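Local coordinates for conserved hypothetical protein (Pseudomonas aeruginosa PAO1, PDB 1TE5), which is a predicted class-II glutamine amidotransferase of the Ntn fold, which probably releases ammonia from glutamine and passes it to an acceptor not yet identified, at residues 14-25 with 205-213; 30-38 with 49-60. One frame throughout, in Å; residues are numbered along the deposited sequence.

Contact 1: residues 14-25 with 205-213; sequences DIVFSFTGLMQR and ADLTVDFHA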
loop_
_atom_site.group_PDB
_atom_site.type_symbol
_atom_site.label_atom_id
_atom_site.label_comp_id
_atom_site.label_asym_id
_atom_site.label_seq_id
_atom_site.Cartn_x
_atom_site.Cartn_y
_atom_site.Cartn_z
ATOM N N ASP A 14 7.484 -2.488 -18.871
ATOM C CA ASP A 14 7.042 -3.774 -18.335
ATOM C C ASP A 14 8.106 -4.470 -17.498
ATOM O O ASP A 14 9.294 -4.426 -17.828
ATOM C CB ASP A 14 6.641 -4.706 -19.478
ATOM C CG ASP A 14 5.385 -4.259 -20.180
ATOM O OD1 ASP A 14 4.352 -4.075 -19.495
ATOM O OD2 ASP A 14 5.432 -4.102 -21.419
ATOM N N ILE A 15 7.659 -5.116 -16.423
ATOM C CA ILE A 15 8.524 -5.874 -15.520
ATOM C C ILE A 15 7.724 -7.084 -15.029
ATOM O O ILE A 15 6.783 -6.930 -14.248
ATOM C CB ILE A 15 8.935 -5.057 -14.277
ATOM C CG1 ILE A 15 9.544 -3.728 -14.680
ATOM C CG2 ILE A 15 9.958 -5.824 -13.467
ATOM C CD1 ILE A 15 10.057 -2.942 -13.508
ATOM N N VAL A 16 8.058 -8.280 -15.501
ATOM C CA VAL A 16 7.335 -9.456 -15.043
ATOM C C VAL A 16 8.119 -10.218 -13.980
ATOM O O VAL A 16 9.276 -10.596 -14.189
ATOM C CB VAL A 16 6.944 -10.413 -16.200
ATOM C CG1 VAL A 16 6.233 -9.663 -17.302
ATOM C CG2 VAL A 16 8.151 -11.128 -16.741
ATOM N N PHE A 17 7.529 -10.323 -12.797
ATOM C CA PHE A 17 8.158 -11.067 -11.728
ATOM C C PHE A 17 7.569 -12.455 -11.770
ATOM O O PHE A 17 6.350 -12.610 -11.846
ATOM C CB PHE A 17 7.865 -10.449 -10.364
ATOM C CG PHE A 17 8.697 -9.253 -10.058
ATOM C CD1 PHE A 17 8.363 -8.009 -10.591
ATOM C CD2 PHE A 17 9.818 -9.360 -9.236
ATOM C CE1 PHE A 17 9.134 -6.882 -10.308
ATOM C CE2 PHE A 17 10.596 -8.241 -8.946
ATOM C CZ PHE A 17 10.253 -6.996 -9.483
ATOM N N SER A 18 8.444 -13.451 -11.750
ATOM C CA SER A 18 8.032 -14.836 -11.749
ATOM C C SER A 18 8.730 -15.500 -10.582
ATOM O O SER A 18 9.946 -15.690 -10.612
ATOM C CB SER A 18 8.430 -15.541 -13.052
ATOM O OG SER A 18 7.691 -15.072 -14.171
ATOM N N PHE A 19 7.999 -15.700 -9.491
ATOM C CA PHE A 19 8.558 -16.400 -8.342
ATOM C C PHE A 19 8.451 -17.891 -8.659
ATOM O O PHE A 19 7.367 -18.379 -9.018
ATOM C CB PHE A 19 7.773 -16.094 -7.069
ATOM C CG PHE A 19 8.124 -14.786 -6.450
ATOM C CD1 PHE A 19 9.116 -14.710 -5.474
ATOM C CD2 PHE A 19 7.478 -13.617 -6.848
ATOM C CE1 PHE A 19 9.459 -13.485 -4.899
ATOM C CE2 PHE A 19 7.810 -12.385 -6.281
ATOM C CZ PHE A 19 8.805 -12.318 -5.304
ATOM N N THR A 20 9.583 -18.589 -8.656
ATOM C CA THR A 20 9.542 -20.022 -8.908
ATOM C C THR A 20 8.780 -20.598 -7.713
ATOM O O THR A 20 9.073 -20.246 -6.564
ATOM C CB THR A 20 10.970 -20.663 -8.970
ATOM O OG1 THR A 20 11.689 -20.175 -10.112
ATOM C CG2 THR A 20 10.875 -22.194 -9.072
ATOM N N GLY A 21 7.755 -21.403 -7.994
ATOM C CA GLY A 21 6.980 -22.012 -6.926
ATOM C C GLY A 21 7.882 -22.797 -5.990
ATOM O O GLY A 21 8.951 -23.258 -6.398
ATOM N N LEU A 22 7.476 -22.907 -4.730
ATOM C CA LEU A 22 8.244 -23.640 -3.726
ATOM C C LEU A 22 8.631 -25.055 -4.188
ATOM O O LEU A 22 7.911 -25.685 -4.977
ATOM C CB LEU A 22 7.419 -23.747 -2.442
ATOM C CG LEU A 22 6.899 -22.445 -1.848
ATOM C CD1 LEU A 22 5.869 -22.747 -0.795
ATOM C CD2 LEU A 22 8.055 -21.669 -1.269
ATOM N N MET A 23 9.763 -25.551 -3.694
ATOM C CA MET A 23 10.228 -26.896 -4.031
ATOM C C MET A 23 11.259 -27.411 -3.034
ATOM O O MET A 23 11.907 -26.630 -2.343
ATOM C CB MET A 23 10.820 -26.946 -5.449
ATOM C CG MET A 23 12.125 -26.180 -5.645
ATOM S SD MET A 23 12.864 -26.466 -7.281
ATOM C CE MET A 23 14.305 -27.454 -6.850
ATOM N N GLN A 24 11.402 -28.733 -2.960
ATOM C CA GLN A 24 12.383 -29.354 -2.066
ATOM C C GLN A 24 13.774 -29.225 -2.711
ATOM O O GLN A 24 14.029 -29.819 -3.764
ATOM C CB GLN A 24 12.022 -30.825 -1.844
ATOM C CG GLN A 24 10.606 -31.043 -1.292
ATOM C CD GLN A 24 10.441 -30.591 0.163
ATOM O OE1 GLN A 24 10.750 -29.448 0.517
ATOM N NE2 GLN A 24 9.946 -31.492 1.008
ATOM N N ARG A 25 14.662 -28.452 -2.087
ATOM C CA ARG A 25 16.002 -28.225 -2.640
ATOM C C ARG A 25 17.200 -28.533 -1.728
ATOM O O ARG A 25 17.086 -29.265 -0.738
ATOM C CB ARG A 25 16.108 -26.781 -3.153
ATOM C CG ARG A 25 15.732 -25.708 -2.126
ATOM C CD ARG A 25 15.955 -24.295 -2.672
ATOM N NE ARG A 25 15.231 -24.061 -3.920
ATOM C CZ ARG A 25 15.772 -24.151 -5.136
ATOM N NH1 ARG A 25 15.028 -23.927 -6.213
ATOM N NH2 ARG A 25 17.056 -24.463 -5.283
ATOM N N ALA A 205 17.786 -17.341 -7.829
ATOM C CA ALA A 205 17.818 -18.779 -7.860
ATOM C C ALA A 205 16.384 -19.285 -7.884
ATOM O O ALA A 205 16.091 -20.380 -8.398
ATOM C CB ALA A 205 18.510 -19.250 -6.537
ATOM N N ASP A 206 15.517 -18.472 -7.294
ATOM C CA ASP A 206 14.068 -18.771 -7.188
ATOM C C ASP A 206 13.275 -17.564 -7.627
ATOM O O ASP A 206 12.166 -17.372 -7.112
ATOM C CB ASP A 206 13.686 -19.090 -5.725
ATOM C CG ASP A 206 14.280 -20.403 -5.237
ATOM O OD1 ASP A 206 13.958 -21.444 -5.839
ATOM O OD2 ASP A 206 15.108 -20.371 -4.306
ATOM N N LEU A 207 13.793 -16.840 -8.631
ATOM C CA LEU A 207 13.086 -15.668 -9.137
ATOM C C LEU A 207 13.536 -15.328 -10.550
ATOM O O LEU A 207 14.679 -15.580 -10.921
ATOM C CB LEU A 207 13.353 -14.462 -8.227
ATOM C CG LEU A 207 12.902 -13.094 -8.750
ATOM C CD1 LEU A 207 11.400 -12.924 -8.546
ATOM C CD2 LEU A 207 13.667 -11.983 -8.045
ATOM N N THR A 208 12.647 -14.696 -11.305
ATOM C CA THR A 208 12.929 -14.286 -12.675
ATOM C C THR A 208 12.169 -13.001 -12.983
ATOM O O THR A 208 10.964 -12.920 -12.772
ATOM C CB THR A 208 12.487 -15.361 -13.697
ATOM O OG1 THR A 208 13.488 -16.384 -13.800
ATOM C CG2 THR A 208 12.249 -14.750 -15.063
ATOM N N VAL A 209 12.881 -11.985 -13.444
ATOM C CA VAL A 209 12.241 -10.736 -13.805
ATOM C C VAL A 209 12.610 -10.437 -15.245
ATOM O O VAL A 209 13.771 -10.222 -15.576
ATOM C CB VAL A 209 12.612 -9.581 -12.845
ATOM C CG1 VAL A 209 14.056 -9.673 -12.400
ATOM C CG2 VAL A 209 12.331 -8.251 -13.507
ATOM N N ASP A 210 11.615 -10.513 -16.113
ATOM C CA ASP A 210 11.822 -10.290 -17.531
ATOM C C ASP A 210 11.516 -8.879 -17.965
ATOM O O ASP A 210 10.567 -8.258 -17.484
ATOM C CB ASP A 210 10.969 -11.249 -18.369
ATOM C CG ASP A 210 11.339 -12.697 -18.149
ATOM O OD1 ASP A 210 10.619 -13.373 -17.380
ATOM O OD2 ASP A 210 12.343 -13.151 -18.742
ATOM N N PHE A 211 12.309 -8.416 -18.925
ATOM C CA PHE A 211 12.177 -7.091 -19.512
ATOM C C PHE A 211 11.970 -7.273 -21.013
ATOM O O PHE A 211 12.512 -8.202 -21.615
ATOM C CB PHE A 211 13.431 -6.262 -19.239
ATOM C CG PHE A 211 13.576 -5.847 -17.801
ATOM C CD1 PHE A 211 14.268 -6.640 -16.900
ATOM C CD2 PHE A 211 13.019 -4.654 -17.351
ATOM C CE1 PHE A 211 14.406 -6.243 -15.567
ATOM C CE2 PHE A 211 13.153 -4.252 -16.022
ATOM C CZ PHE A 211 13.848 -5.046 -15.128
ATOM N N HIS A 212 11.138 -6.420 -21.602
ATOM C CA HIS A 212 10.843 -6.506 -23.032
ATOM C C HIS A 212 11.736 -5.597 -23.866
ATOM O O HIS A 212 12.744 -5.082 -23.379
ATOM C CB HIS A 212 9.366 -6.171 -23.296
ATOM C CG HIS A 212 8.400 -7.073 -22.579
ATOM N ND1 HIS A 212 7.058 -6.783 -22.456
ATOM C CD2 HIS A 212 8.589 -8.256 -21.943
ATOM C CE1 HIS A 212 6.459 -7.746 -21.775
ATOM N NE2 HIS A 212 7.367 -8.653 -21.453
ATOM N N ALA A 213 11.391 -5.477 -25.146
ATOM C CA ALA A 213 12.120 -4.624 -26.081
ATOM C C ALA A 213 11.713 -3.169 -25.831
ATOM O O ALA A 213 10.831 -2.904 -25.015
ATOM C CB ALA A 213 11.801 -5.022 -27.509
HETATM O O HOH W 1 10.429 -3.700 -20.502
#
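Phe19 and Leu207 sit side by side as a non-hydrogen-bonded pair of the antiparallel strands 16-19 and 207-211, the middle pair of a four-stranded sheet. Leucine suits its place because its branched end serves two rings. From CB the chain runs to CG, anti to the backbone N (chi1 169°), and on to the tip, where Leu207 CD1 lies 3.7 Å from Ser18 O. Leu207 CD1 also sits over the Phe19 ring, 4.0 Å from its centroid in a CH-pi contact, and meets the edge of the Phe17 ring, 4.0 Å from Phe17 CD2. Farther along this apolar face, which packs on strand 4-9 and helix 59-66, Ile15 CG2 presses tightly on Val209 CG2 at 3.4 Å. Polar Ser18, Thr208 and Asp210 suit the other, partly exposed face; beta-branched Val16 suits an extended strand and sets CG2 on Asp210 CB, while Asp210 pairs with Arg201. Val16 with Asp210 and Ser18 with Thr208 form hydrogen-bonded pairs, and Thr20 N reaches Asp206 O from above its carbonyl plane. Beyond the strand, poorly ordered Arg25 NH1 makes a 2.7 Å salt bridge to Asp206 OD1. The planar groups stand 74° apart, and Asp206 OD2, also hydrogen-bonded to Thr29 OG1, lies over one guanidinium face.

Contact 2: residues 30-38 with 49-60; sequences GPHRDGWGI and FQDPLASVDSEV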
loop_
_atom_site.group_PDB
_atom_site.type_symbol
_atom_site.label_atom_id
_atom_site.label_comp_id
_atom_site.label_asym_id
_atom_site.label_seq_id
_atom_site.Cartn_x
_atom_site.Cartn_y
_atom_site.Cartn_z
ATOM N N GLY A 30 12.989 -23.937 0.218
ATOM C CA GLY A 30 12.441 -25.287 0.262
ATOM C C GLY A 30 10.959 -25.309 0.604
ATOM O O GLY A 30 10.124 -24.888 -0.201
ATOM N N PRO A 31 10.586 -25.828 1.785
ATOM C CA PRO A 31 9.171 -25.852 2.135
ATOM C C PRO A 31 8.712 -24.405 2.383
ATOM O O PRO A 31 7.548 -24.070 2.193
ATOM C CB PRO A 31 9.156 -26.706 3.403
ATOM C CG PRO A 31 10.461 -26.373 4.035
ATOM C CD PRO A 31 11.400 -26.426 2.856
ATOM N N HIS A 32 9.662 -23.522 2.697
ATOM C CA HIS A 32 9.343 -22.109 2.965
ATOM C C HIS A 32 9.888 -21.137 1.907
ATOM O O HIS A 32 10.662 -21.524 1.038
ATOM C CB HIS A 32 9.918 -21.701 4.314
ATOM C CG HIS A 32 11.360 -21.319 4.247
ATOM N ND1 HIS A 32 12.303 -22.093 3.604
ATOM C CD2 HIS A 32 12.012 -20.219 4.686
ATOM C CE1 HIS A 32 13.472 -21.478 3.645
ATOM N NE2 HIS A 32 13.322 -20.340 4.297
ATOM N N ARG A 33 9.547 -19.860 2.071
ATOM C CA ARG A 33 9.975 -18.770 1.189
ATOM C C ARG A 33 10.337 -17.536 2.007
ATOM O O ARG A 33 9.635 -17.180 2.949
ATOM C CB ARG A 33 8.857 -18.376 0.215
ATOM C CG ARG A 33 9.220 -17.223 -0.712
ATOM C CD ARG A 33 8.008 -16.741 -1.494
ATOM N NE ARG A 33 7.369 -17.828 -2.227
ATOM C CZ ARG A 33 7.800 -18.305 -3.388
ATOM N NH1 ARG A 33 7.163 -19.306 -3.971
ATOM N NH2 ARG A 33 8.862 -17.773 -3.971
ATOM N N ASP A 34 11.458 -16.914 1.667
ATOM C CA ASP A 34 11.897 -15.711 2.360
ATOM C C ASP A 34 11.053 -14.506 1.963
ATOM O O ASP A 34 10.666 -14.352 0.808
ATOM C CB ASP A 34 13.365 -15.407 2.058
ATOM C CG ASP A 34 14.325 -16.092 3.011
ATOM O OD1 ASP A 34 15.534 -16.110 2.707
ATOM O OD2 ASP A 34 13.886 -16.595 4.065
ATOM N N GLY A 35 10.842 -13.625 2.929
ATOM C CA GLY A 35 10.057 -12.410 2.712
ATOM C C GLY A 35 10.466 -11.530 1.538
ATOM O O GLY A 35 11.651 -11.434 1.200
ATOM N N TRP A 36 9.489 -10.883 0.912
ATOM C CA TRP A 36 9.763 -10.037 -0.246
ATOM C C TRP A 36 8.859 -8.810 -0.293
ATOM O O TRP A 36 7.853 -8.741 0.406
ATOM C CB TRP A 36 9.580 -10.853 -1.530
ATOM C CG TRP A 36 8.210 -11.433 -1.644
ATOM C CD1 TRP A 36 7.739 -12.552 -1.016
ATOM C CD2 TRP A 36 7.101 -10.880 -2.363
ATOM N NE1 TRP A 36 6.404 -12.726 -1.292
ATOM C CE2 TRP A 36 5.985 -11.715 -2.115
ATOM C CE3 TRP A 36 6.939 -9.760 -3.188
ATOM C CZ2 TRP A 36 4.729 -11.461 -2.656
ATOM C CZ3 TRP A 36 5.691 -9.511 -3.724
ATOM C CH2 TRP A 36 4.600 -10.360 -3.455
ATOM N N GLY A 37 9.174 -7.884 -1.186
ATOM C CA GLY A 37 8.373 -6.687 -1.314
ATOM C C GLY A 37 8.677 -5.982 -2.614
ATOM O O GLY A 37 9.835 -5.873 -3.020
ATOM N N ILE A 38 7.630 -5.526 -3.288
ATOM C CA ILE A 38 7.778 -4.831 -4.556
ATOM C C ILE A 38 6.798 -3.671 -4.617
ATOM O O ILE A 38 5.583 -3.871 -4.592
ATOM C CB ILE A 38 7.494 -5.773 -5.744
ATOM C CG1 ILE A 38 8.477 -6.945 -5.729
ATOM C CG2 ILE A 38 7.595 -5.011 -7.056
ATOM C CD1 ILE A 38 8.083 -8.084 -6.633
ATOM N N PHE A 49 3.101 -4.731 -2.953
ATOM C CA PHE A 49 2.819 -6.150 -2.788
ATOM C C PHE A 49 3.985 -6.652 -1.954
ATOM O O PHE A 49 5.144 -6.501 -2.350
ATOM C CB PHE A 49 2.822 -6.875 -4.134
ATOM C CG PHE A 49 1.885 -6.292 -5.158
ATOM C CD1 PHE A 49 2.331 -5.334 -6.069
ATOM C CD2 PHE A 49 0.555 -6.712 -5.227
ATOM C CE1 PHE A 49 1.471 -4.803 -7.031
ATOM C CE2 PHE A 49 -0.315 -6.183 -6.189
ATOM C CZ PHE A 49 0.152 -5.226 -7.092
ATOM N N GLN A 50 3.695 -7.213 -0.786
ATOM C CA GLN A 50 4.749 -7.720 0.089
ATOM C C GLN A 50 4.259 -8.886 0.934
ATOM O O GLN A 50 3.060 -9.059 1.140
ATOM C CB GLN A 50 5.268 -6.607 0.997
ATOM C CG GLN A 50 4.315 -6.220 2.091
ATOM C CD GLN A 50 4.589 -4.854 2.658
ATOM O OE1 GLN A 50 5.735 -4.483 2.884
ATOM N NE2 GLN A 50 3.526 -4.087 2.884
ATOM N N ASP A 51 5.193 -9.638 1.494
ATOM C CA ASP A 51 4.840 -10.809 2.278
ATOM C C ASP A 51 6.024 -11.245 3.116
ATOM O O ASP A 51 7.143 -11.298 2.628
ATOM C CB ASP A 51 4.476 -11.945 1.318
ATOM C CG ASP A 51 3.455 -12.908 1.895
ATOM O OD1 ASP A 51 3.522 -14.101 1.538
ATOM O OD2 ASP A 51 2.566 -12.483 2.666
ATOM N N PRO A 52 5.805 -11.487 4.419
ATOM C CA PRO A 52 6.909 -11.927 5.278
ATOM C C PRO A 52 7.159 -13.408 5.008
ATOM O O PRO A 52 6.625 -13.956 4.038
ATOM C CB PRO A 52 6.351 -11.699 6.680
ATOM C CG PRO A 52 4.897 -11.953 6.503
ATOM C CD PRO A 52 4.590 -11.240 5.210
ATOM N N LEU A 53 7.935 -14.056 5.873
ATOM C CA LEU A 53 8.251 -15.469 5.737
ATOM C C LEU A 53 6.964 -16.263 5.469
ATOM O O LEU A 53 5.956 -16.058 6.146
ATOM C CB LEU A 53 8.982 -15.966 6.979
ATOM C CG LEU A 53 9.561 -17.375 6.958
ATOM C CD1 LEU A 53 10.526 -17.512 5.807
ATOM C CD2 LEU A 53 10.255 -17.648 8.275
ATOM N N ALA A 54 6.989 -17.174 4.470
ATOM C CA ALA A 54 5.875 -18.025 4.051
ATOM C C ALA A 54 6.177 -19.505 3.777
ATOM O O ALA A 54 7.173 -19.833 3.141
ATOM C CB ALA A 54 5.098 -17.392 2.897
ATOM N N SER A 55 5.313 -20.394 4.266
ATOM C CA SER A 55 5.488 -21.838 4.064
ATOM C C SER A 55 4.597 -22.363 2.979
ATOM O O SER A 55 4.497 -23.562 2.740
ATOM C CB SER A 55 5.465 -22.626 5.362
ATOM O OG SER A 55 6.498 -22.325 6.297
ATOM N N VAL A 56 3.917 -21.396 2.323
ATOM C CA VAL A 56 2.989 -21.706 1.252
ATOM C C VAL A 56 3.146 -20.653 0.143
ATOM O O VAL A 56 3.821 -19.632 0.341
ATOM C CB VAL A 56 1.567 -21.608 1.897
ATOM C CG1 VAL A 56 0.525 -21.106 0.922
ATOM C CG2 VAL A 56 1.157 -22.959 2.454
ATOM N N ASP A 57 2.619 -20.942 -1.046
ATOM C CA ASP A 57 2.654 -19.975 -2.146
ATOM C C ASP A 57 1.418 -19.093 -1.930
ATOM O O ASP A 57 0.309 -19.457 -2.325
ATOM C CB ASP A 57 2.588 -20.682 -3.512
ATOM C CG ASP A 57 3.962 -20.851 -4.155
ATOM O OD1 ASP A 57 4.381 -22.002 -4.394
ATOM O OD2 ASP A 57 4.620 -19.825 -4.429
ATOM N N SER A 58 1.610 -17.962 -1.256
ATOM C CA SER A 58 0.517 -17.044 -0.934
ATOM C C SER A 58 -0.195 -16.352 -2.103
ATOM O O SER A 58 0.249 -16.427 -3.252
ATOM C CB SER A 58 0.987 -16.007 0.087
ATOM O OG SER A 58 2.032 -15.210 -0.440
ATOM N N GLU A 59 -1.327 -15.715 -1.790
ATOM C CA GLU A 59 -2.140 -15.004 -2.776
ATOM C C GLU A 59 -1.458 -13.714 -3.228
ATOM O O GLU A 59 -1.637 -13.280 -4.361
ATOM C CB GLU A 59 -3.521 -14.679 -2.195
ATOM C CG GLU A 59 -4.598 -14.407 -3.250
ATOM C CD GLU A 59 -5.030 -15.667 -3.992
ATOM O OE1 GLU A 59 -5.447 -16.641 -3.311
ATOM O OE2 GLU A 59 -4.957 -15.681 -5.249
ATOM N N VAL A 60 -0.741 -13.070 -2.310
ATOM C CA VAL A 60 -0.008 -11.838 -2.619
ATOM C C VAL A 60 1.160 -12.151 -3.564
ATOM O O VAL A 60 1.550 -11.327 -4.391
ATOM C CB VAL A 60 0.522 -11.171 -1.331
ATOM C CG1 VAL A 60 1.383 -12.133 -0.559
ATOM C CG2 VAL A 60 1.301 -9.904 -1.661
HETATM O O HOH W 2 4.307 -17.574 -1.271
HETATM O O HOH W 3 7.541 -14.844 1.744
HETATM O O HOH W 4 5.475 -15.105 0.112
#
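Trp36 lays its indole across the backbone of strand 49-51, one face covered by Gln50 CA and Asp51 N near its rim. CG lies between the backbone N and the carbonyl carbon (chi1 58°), which swings the ring over the partner strand of this beta hairpin. A large flat side chain suits the place: Trp36 CZ3 touches Phe49 CB at 3.9 Å, and Trp36 CH2 meets Val60 CG2 at 3.8 Å. Trp36 NE1 donates a hydrogen bond to a water 2.9 Å away, which donates in turn to Asp51 OD1. Ser58 OG also donates to Asp51 OD1, at 2.7 Å and from above the carboxylate plane, so two donors grip one oxygen. Glycine suits position 37, in a non-hydrogen-bonded pair with Gln50: lacking a side chain, it lets the CA atoms approach to 4.0 Å, with Gln50 CB 3.9 Å from Gly37 CA. Trp36 pairs with Asp51 and Ile38 with Phe49, each through two backbone hydrogen bonds; farther on, Arg33 and Ala54 form a single bridge. Bent at chi3 (-55°), Arg33 carries NH1 to Asp57 OD2, a 2.6 Å salt bridge whose hydrogen bond is weak in angle. Strand 45-51 is one of the two outermost strands of its seven-stranded sheet within the chain, and here Asp51 OD2 pairs with Arg47 of the second subunit. Helix 59-66 covers Trp36, Ile38 and Phe49 through Val64, and strand 73-80 continues the sheet beyond 35-42.

How the contacts relate
The centres of contact 1 and contact 2 lie about 13 Å apart, on the same side of the chain's centre. Along the sequence contact 2 is nested inside the loop that contact 1 closes: strand 12-19 is followed by hairpin 35-42 and 45-51, and strand 207-211 returns much later. The contacts belong to different antiparallel sheets, of four and seven strands, with helix 59-66 packing against side chains of both. They touch directly: Phe17 CD2 packs on Ile38 CD1 at 3.4 Å, the rings of Phe19 and Trp36 meet, and Leu22 N probably bonds to Asp57 OD1. The small sheet thus packs against one side of the larger, with the hairpin, which meets the second subunit, beside it.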